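Local coordinates for transcription inhibitor protein Gfh1 (Thermus thermophilus, PDB 2F23) that inhibits the catalytic activities of RNA polymerase by partially occluding its substrate-binding site and preventing NTP binding, at residues E13-M16 with Q17-E20; Y43-S46 with G47-A51; R61-S64 with L65-I68. All blocks are in the same frame, centred on the assembly; numbering follows the deposited sequence.

Interaction 1 of 3, residues E13-M16 with Q17-E20; sequences ERLM and QQLE
The first long helix of the N-terminal coiled coil, helix 9-37, carries this contact between E13-M16 and Q17-E20 within one continuous run of turns. Four i to i+4 backbone hydrogen bonds hold it, Q17 N to E13 O, Q18 N to R14 O, L19 N to L15 O and E20 N to M16 O. The one from L19 N to L15 O measures 2.8 Å.

On the outer side, E13 and Q17 meet obliquely. The E13 carboxylate plane and the Q17 amide plane are turned 76° apart. Q17 CG sits beside its own backbone N (chi1 -62°), which lays the start of the chain over the E13 carbonyl, with CG 2.9 Å from E13 O. The amide then reaches E13, and Q17 NE2 lies 3.7 Å from E13 CG. A water joins the two polar ends. It donates to Q17 OE1 at 2.8 Å and to E13 OE2 at 3.1 Å.

L15 and Q18 run side by side and point the same way, with L15 CD2 3.5 Å from Q18 NE2. M16 has CG anti to its backbone N and bends at chi2 (60°). This carries SD to L19 CD2 at 4.1 Å, a loose apolar contact. E20 folds back over the preceding turn, with CG 3.2 Å from M16 O.

The chemistry thus divides around the helix. E13 and Q17 share one bridging water. L15 and L19 are buried, and Q18 NE2 is hydrogen-bonded to E148.

Interaction 2 of 3, residues Y43-S46 with G47-A51; sequences YDDS and GLEAA
D45 and E49 lie one turn apart at the start of helix 46-71. Just before them, D44 is linked to the opening turn by two waters. One donates to D44 O and accepts from L48 N, with 3.0 Å between this water and L48 N. The other donates to D44 OD1 and accepts from G47 N, with 2.9 Å between that water and G47 N. Two backbone N-H groups of the opening turn are therefore met by water. D44 OD2 also lies 3.1 Å from S46 N, as in an Asx turn, but this bond is doubtful because the position of OD2 is less certain.

D45 is the N-cap residue, but its side chain makes no capping bond. Its carbonyl takes E49 N at 2.9 Å, in a nearly straight bond of 165°. The D45 and E49 side chains lie alongside one another, pointing the same way, with D45 OD1 3.9 Å from E49 CG. Their carboxylate planes are 85° apart. D45 OD1 and E49 OE2 stay 5.0 Å apart, and E49 has its salt bridge with K52.

S46 opens the helix, its carbonyl accepting from A50 N at 3.0 Å. S46 OG is anti to the backbone N (chi1 177°) and stands 3.6 Å from G47 N.

This is the tip of the coiled coil. L48 packs on L33, L36 and M37 of helix 9-37, and A51 also meets L36.

Interaction 3 of 3, residues R61-S64 with L65-I68; sequences RIDS and LEDI
I62 and E66 touch one turn apart on helix 46-71, the second long helix of the coiled coil.

The backbone bonds come first. L65 N donates to R61 O, E66 N to I62 O, D67 N to D63 O and I68 N to S64 O, all in the i to i+4 pattern of an alpha helix. The bond from I68 N to S64 O is the longest at 3.1 Å and also the straightest, at 170°.

Side chains also rest on backbone carbonyls. L65 CG lies 3.3 Å from R61 O, and E66 CG is likewise 3.3 Å from I62 O. I68 CG1 comes to 3.2 Å from S64 O. CG of L65 and E66 and CG1 of I68 each stand beside their own backbone N, with chi1 -60° in I68, which brings them close to the carbonyl four residues back.

Among the side chains themselves, I62 and E66 run alongside each other, pointing the same way. The methyl CG2 of I62 meets the carboxylate of E66, 3.6 Å from CD and equally far from OE1.

One pair brings like charges together. D63 OD1 and E66 OE2 are 4.1 Å apart, with the carboxylate planes at 56°.

Two salt bridges reach outside the segments, E66 OE1 to R23 and D67 OD2 to R71. The one at OE1 would probably offset part of the E66 carboxylate charge, and with it the repulsion from D63.

Residues 61-68 pack between helix 9-37 and the loop at P94 and L95. I62 meets E22 and L26, while R61 and L65 meet Q18. On the loop side, L65 touches L95, I68 touches P94, and S64 OG is hydrogen-bonded to L95 O.

In the fold
Interactions 1 and 3 lie on the two facing helices of the coiled coil, 9-37 and 46-71, near the base that joins the rest of the chain. Their centres are 10 Å apart and they pack directly. L15 CD2 lies 3.8 Å from L65 CD2, and L19 CA lies 3.8 Å from L65 CD1. Interaction 2 is at the far tip, where the chain enters helix 46-71. Its centre is 31 Å from that of interaction 1 and 27 Å from that of interaction 3, with which it shares the helix. In the Gre family the coiled-coil tip reaches toward the polymerase active site, consistent with the inhibitory role here.

Interaction 1 of 3, residues E13-M16 with Q17-E20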
# COMPACT_ATOMS: atom_id res chain seq x y z
N GLU A 13 1.65 -10.61 -6.67
CA GLU A 13 3.04 -10.47 -7.10
C GLU A 13 3.68 -9.21 -6.54
O GLU A 13 4.80 -9.24 -6.01
CB GLU A 13 3.12 -10.42 -8.63
CG GLU A 13 4.55 -10.24 -9.16
CD GLU A 13 4.63 -10.21 -10.68
OE1 GLU A 13 3.90 -10.99 -11.32
OE2 GLU A 13 5.42 -9.41 -11.22
N ARG A 14 2.98 -8.09 -6.65
CA ARG A 14 3.52 -6.83 -6.16
C ARG A 14 3.79 -6.88 -4.66
O ARG A 14 4.86 -6.49 -4.21
CB ARG A 14 2.58 -5.67 -6.47
CG ARG A 14 2.32 -5.47 -7.95
CD ARG A 14 1.58 -4.17 -8.23
NE ARG A 14 2.48 -3.02 -8.33
CZ ARG A 14 3.12 -2.46 -7.31
NH1 ARG A 14 2.97 -2.94 -6.09
NH2 ARG A 14 3.91 -1.42 -7.52
N LEU A 15 2.82 -7.36 -3.89
CA LEU A 15 2.99 -7.43 -2.44
C LEU A 15 4.08 -8.40 -2.02
O LEU A 15 4.80 -8.14 -1.06
CB LEU A 15 1.66 -7.79 -1.77
CG LEU A 15 0.59 -6.70 -1.89
CD1 LEU A 15 -0.68 -7.16 -1.20
CD2 LEU A 15 1.10 -5.40 -1.26
N MET A 16 4.21 -9.53 -2.72
CA MET A 16 5.25 -10.50 -2.37
C MET A 16 6.61 -9.89 -2.65
O MET A 16 7.55 -10.08 -1.87
CB MET A 16 5.10 -11.80 -3.15
CG MET A 16 6.16 -12.85 -2.82
SD MET A 16 6.19 -13.37 -1.06
CE MET A 16 4.53 -13.95 -0.95
N GLN A 17 6.73 -9.18 -3.76
CA GLN A 17 7.99 -8.53 -4.11
C GLN A 17 8.30 -7.49 -3.04
O GLN A 17 9.45 -7.36 -2.61
CB GLN A 17 7.91 -7.86 -5.48
CG GLN A 17 7.63 -8.83 -6.62
CD GLN A 17 7.43 -8.14 -7.95
OE1 GLN A 17 6.79 -7.10 -8.04
NE2 GLN A 17 7.97 -8.74 -9.01
N GLN A 18 7.28 -6.76 -2.60
CA GLN A 18 7.48 -5.75 -1.57
C GLN A 18 7.94 -6.42 -0.28
O GLN A 18 8.81 -5.90 0.42
CB GLN A 18 6.20 -4.97 -1.32
CG GLN A 18 6.39 -3.83 -0.33
CD GLN A 18 5.11 -3.07 -0.06
OE1 GLN A 18 5.13 -2.03 0.60
NE2 GLN A 18 4.00 -3.57 -0.58
N LEU A 19 7.34 -7.57 0.04
CA LEU A 19 7.71 -8.30 1.24
C LEU A 19 9.18 -8.73 1.19
O LEU A 19 9.89 -8.64 2.18
CB LEU A 19 6.82 -9.54 1.41
CG LEU A 19 7.16 -10.51 2.54
CD1 LEU A 19 7.22 -9.78 3.86
CD2 LEU A 19 6.10 -11.61 2.59
N GLU A 20 9.63 -9.19 0.02
CA GLU A 20 11.02 -9.61 -0.11
C GLU A 20 11.95 -8.43 0.15
O GLU A 20 12.98 -8.57 0.81
CB GLU A 20 11.27 -10.17 -1.51
CG GLU A 20 10.42 -11.39 -1.83
CD GLU A 20 10.76 -12.59 -0.97
OE1 GLU A 20 10.73 -12.48 0.27
OE2 GLU A 20 11.06 -13.66 -1.54
O HOH W 1 6.01 -6.46 -10.64

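Interaction 2 of 3, residues Y43-S46 with G47-A51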
# COMPACT_ATOMS: atom_id res chain seq x y z
N TYR A 43 28.37 7.33 23.43
CA TYR A 43 28.22 8.66 24.01
C TYR A 43 26.86 8.72 24.68
O TYR A 43 26.72 9.21 25.80
CB TYR A 43 28.30 9.74 22.93
CG TYR A 43 29.62 9.79 22.21
CD1 TYR A 43 29.81 9.10 21.01
CD2 TYR A 43 30.69 10.53 22.72
CE1 TYR A 43 31.03 9.14 20.35
CE2 TYR A 43 31.91 10.58 22.06
CZ TYR A 43 32.08 9.88 20.87
OH TYR A 43 33.29 9.93 20.22
N ASP A 44 25.85 8.20 23.98
CA ASP A 44 24.49 8.18 24.50
C ASP A 44 23.71 7.09 23.78
O ASP A 44 24.25 6.40 22.90
CB ASP A 44 23.82 9.53 24.29
CG ASP A 44 23.66 9.89 22.83
OD1 ASP A 44 24.68 9.92 22.10
OD2 ASP A 44 22.52 10.13 22.40
N ASP A 45 22.44 6.93 24.14
CA ASP A 45 21.61 5.89 23.53
C ASP A 45 20.73 6.34 22.37
O ASP A 45 19.89 5.57 21.91
CB ASP A 45 20.74 5.24 24.61
CG ASP A 45 19.87 6.23 25.35
OD1 ASP A 45 19.09 6.96 24.70
OD2 ASP A 45 19.95 6.28 26.60
N SER A 46 20.92 7.57 21.90
CA SER A 46 20.12 8.08 20.79
C SER A 46 20.19 7.19 19.55
O SER A 46 19.16 6.90 18.92
CB SER A 46 20.58 9.49 20.41
OG SER A 46 19.86 9.98 19.30
N GLY A 47 21.40 6.75 19.21
CA GLY A 47 21.59 5.90 18.05
C GLY A 47 20.92 4.55 18.20
O GLY A 47 20.32 4.04 17.25
N LEU A 48 21.03 3.96 19.38
CA LEU A 48 20.42 2.67 19.64
C LEU A 48 18.90 2.77 19.55
O LEU A 48 18.25 1.90 18.98
CB LEU A 48 20.81 2.16 21.03
CG LEU A 48 22.14 1.42 21.18
CD1 LEU A 48 22.44 1.21 22.66
CD2 LEU A 48 22.06 0.08 20.46
N GLU A 49 18.34 3.82 20.13
CA GLU A 49 16.90 4.00 20.10
C GLU A 49 16.39 4.16 18.67
O GLU A 49 15.36 3.59 18.31
CB GLU A 49 16.49 5.21 20.95
CG GLU A 49 16.63 4.96 22.45
CD GLU A 49 15.88 3.73 22.91
OE1 GLU A 49 14.66 3.63 22.63
OE2 GLU A 49 16.49 2.86 23.57
N ALA A 50 17.13 4.91 17.86
CA ALA A 50 16.74 5.13 16.47
C ALA A 50 16.81 3.81 15.71
O ALA A 50 15.96 3.52 14.87
CB ALA A 50 17.66 6.17 15.82
N ALA A 51 17.83 3.01 16.01
CA ALA A 51 18.00 1.72 15.35
C ALA A 51 16.87 0.77 15.72
O ALA A 51 16.37 0.03 14.88
CB ALA A 51 19.35 1.11 15.74
O HOH W 2 23.57 4.79 20.83
O HOH W 3 23.95 7.98 19.86

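Interaction 3 of 3, residues R61-S64 with L65-I68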
# COMPACT_ATOMS: atom_id res chain seq x y z
N ARG A 61 5.65 -3.53 9.03
CA ARG A 61 5.26 -3.60 7.63
C ARG A 61 5.25 -5.06 7.20
O ARG A 61 4.33 -5.51 6.51
CB ARG A 61 6.23 -2.80 6.76
CG ARG A 61 6.20 -1.30 7.02
CD ARG A 61 7.35 -0.59 6.32
NE ARG A 61 7.19 -0.52 4.87
CZ ARG A 61 6.34 0.30 4.25
NH1 ARG A 61 5.57 1.12 4.95
NH2 ARG A 61 6.28 0.30 2.93
N ILE A 62 6.27 -5.81 7.61
CA ILE A 62 6.35 -7.23 7.26
C ILE A 62 5.18 -8.01 7.82
O ILE A 62 4.64 -8.89 7.14
CB ILE A 62 7.67 -7.85 7.77
CG1 ILE A 62 8.83 -7.31 6.94
CG2 ILE A 62 7.61 -9.37 7.69
CD1 ILE A 62 10.19 -7.74 7.42
N ASP A 63 4.78 -7.71 9.05
CA ASP A 63 3.65 -8.42 9.65
C ASP A 63 2.37 -8.16 8.86
O ASP A 63 1.58 -9.08 8.64
CB ASP A 63 3.45 -7.99 11.11
CG ASP A 63 4.56 -8.50 12.02
OD1 ASP A 63 5.00 -9.65 11.82
OD2 ASP A 63 4.98 -7.76 12.93
N SER A 64 2.17 -6.92 8.44
CA SER A 64 0.99 -6.58 7.67
C SER A 64 1.00 -7.27 6.31
O SER A 64 -0.02 -7.79 5.86
CB SER A 64 0.89 -5.06 7.48
OG SER A 64 0.64 -4.42 8.72
N LEU A 65 2.16 -7.29 5.67
CA LEU A 65 2.28 -7.93 4.37
C LEU A 65 2.05 -9.43 4.46
O LEU A 65 1.35 -10.01 3.63
CB LEU A 65 3.65 -7.64 3.75
CG LEU A 65 3.80 -6.19 3.30
CD1 LEU A 65 5.25 -5.91 2.94
CD2 LEU A 65 2.89 -5.91 2.11
N GLU A 66 2.63 -10.06 5.48
CA GLU A 66 2.46 -11.50 5.66
C GLU A 66 1.01 -11.84 5.95
O GLU A 66 0.50 -12.87 5.50
CB GLU A 66 3.36 -12.00 6.79
CG GLU A 66 4.83 -12.08 6.39
CD GLU A 66 5.75 -12.45 7.54
OE1 GLU A 66 6.89 -12.84 7.25
OE2 GLU A 66 5.33 -12.33 8.71
N ASP A 67 0.34 -10.97 6.70
CA ASP A 67 -1.06 -11.18 7.04
C ASP A 67 -1.92 -11.18 5.78
O ASP A 67 -2.71 -12.11 5.55
CB ASP A 67 -1.56 -10.09 7.98
CG ASP A 67 -3.02 -10.27 8.36
OD1 ASP A 67 -3.78 -9.28 8.29
OD2 ASP A 67 -3.40 -11.40 8.73
N ILE A 68 -1.77 -10.15 4.97
CA ILE A 68 -2.54 -10.02 3.74
C ILE A 68 -2.24 -11.13 2.74
O ILE A 68 -3.15 -11.75 2.20
CB ILE A 68 -2.29 -8.67 3.07
CG1 ILE A 68 -2.69 -7.55 4.04
CG2 ILE A 68 -3.06 -8.56 1.76
CD1 ILE A 68 -2.49 -6.18 3.51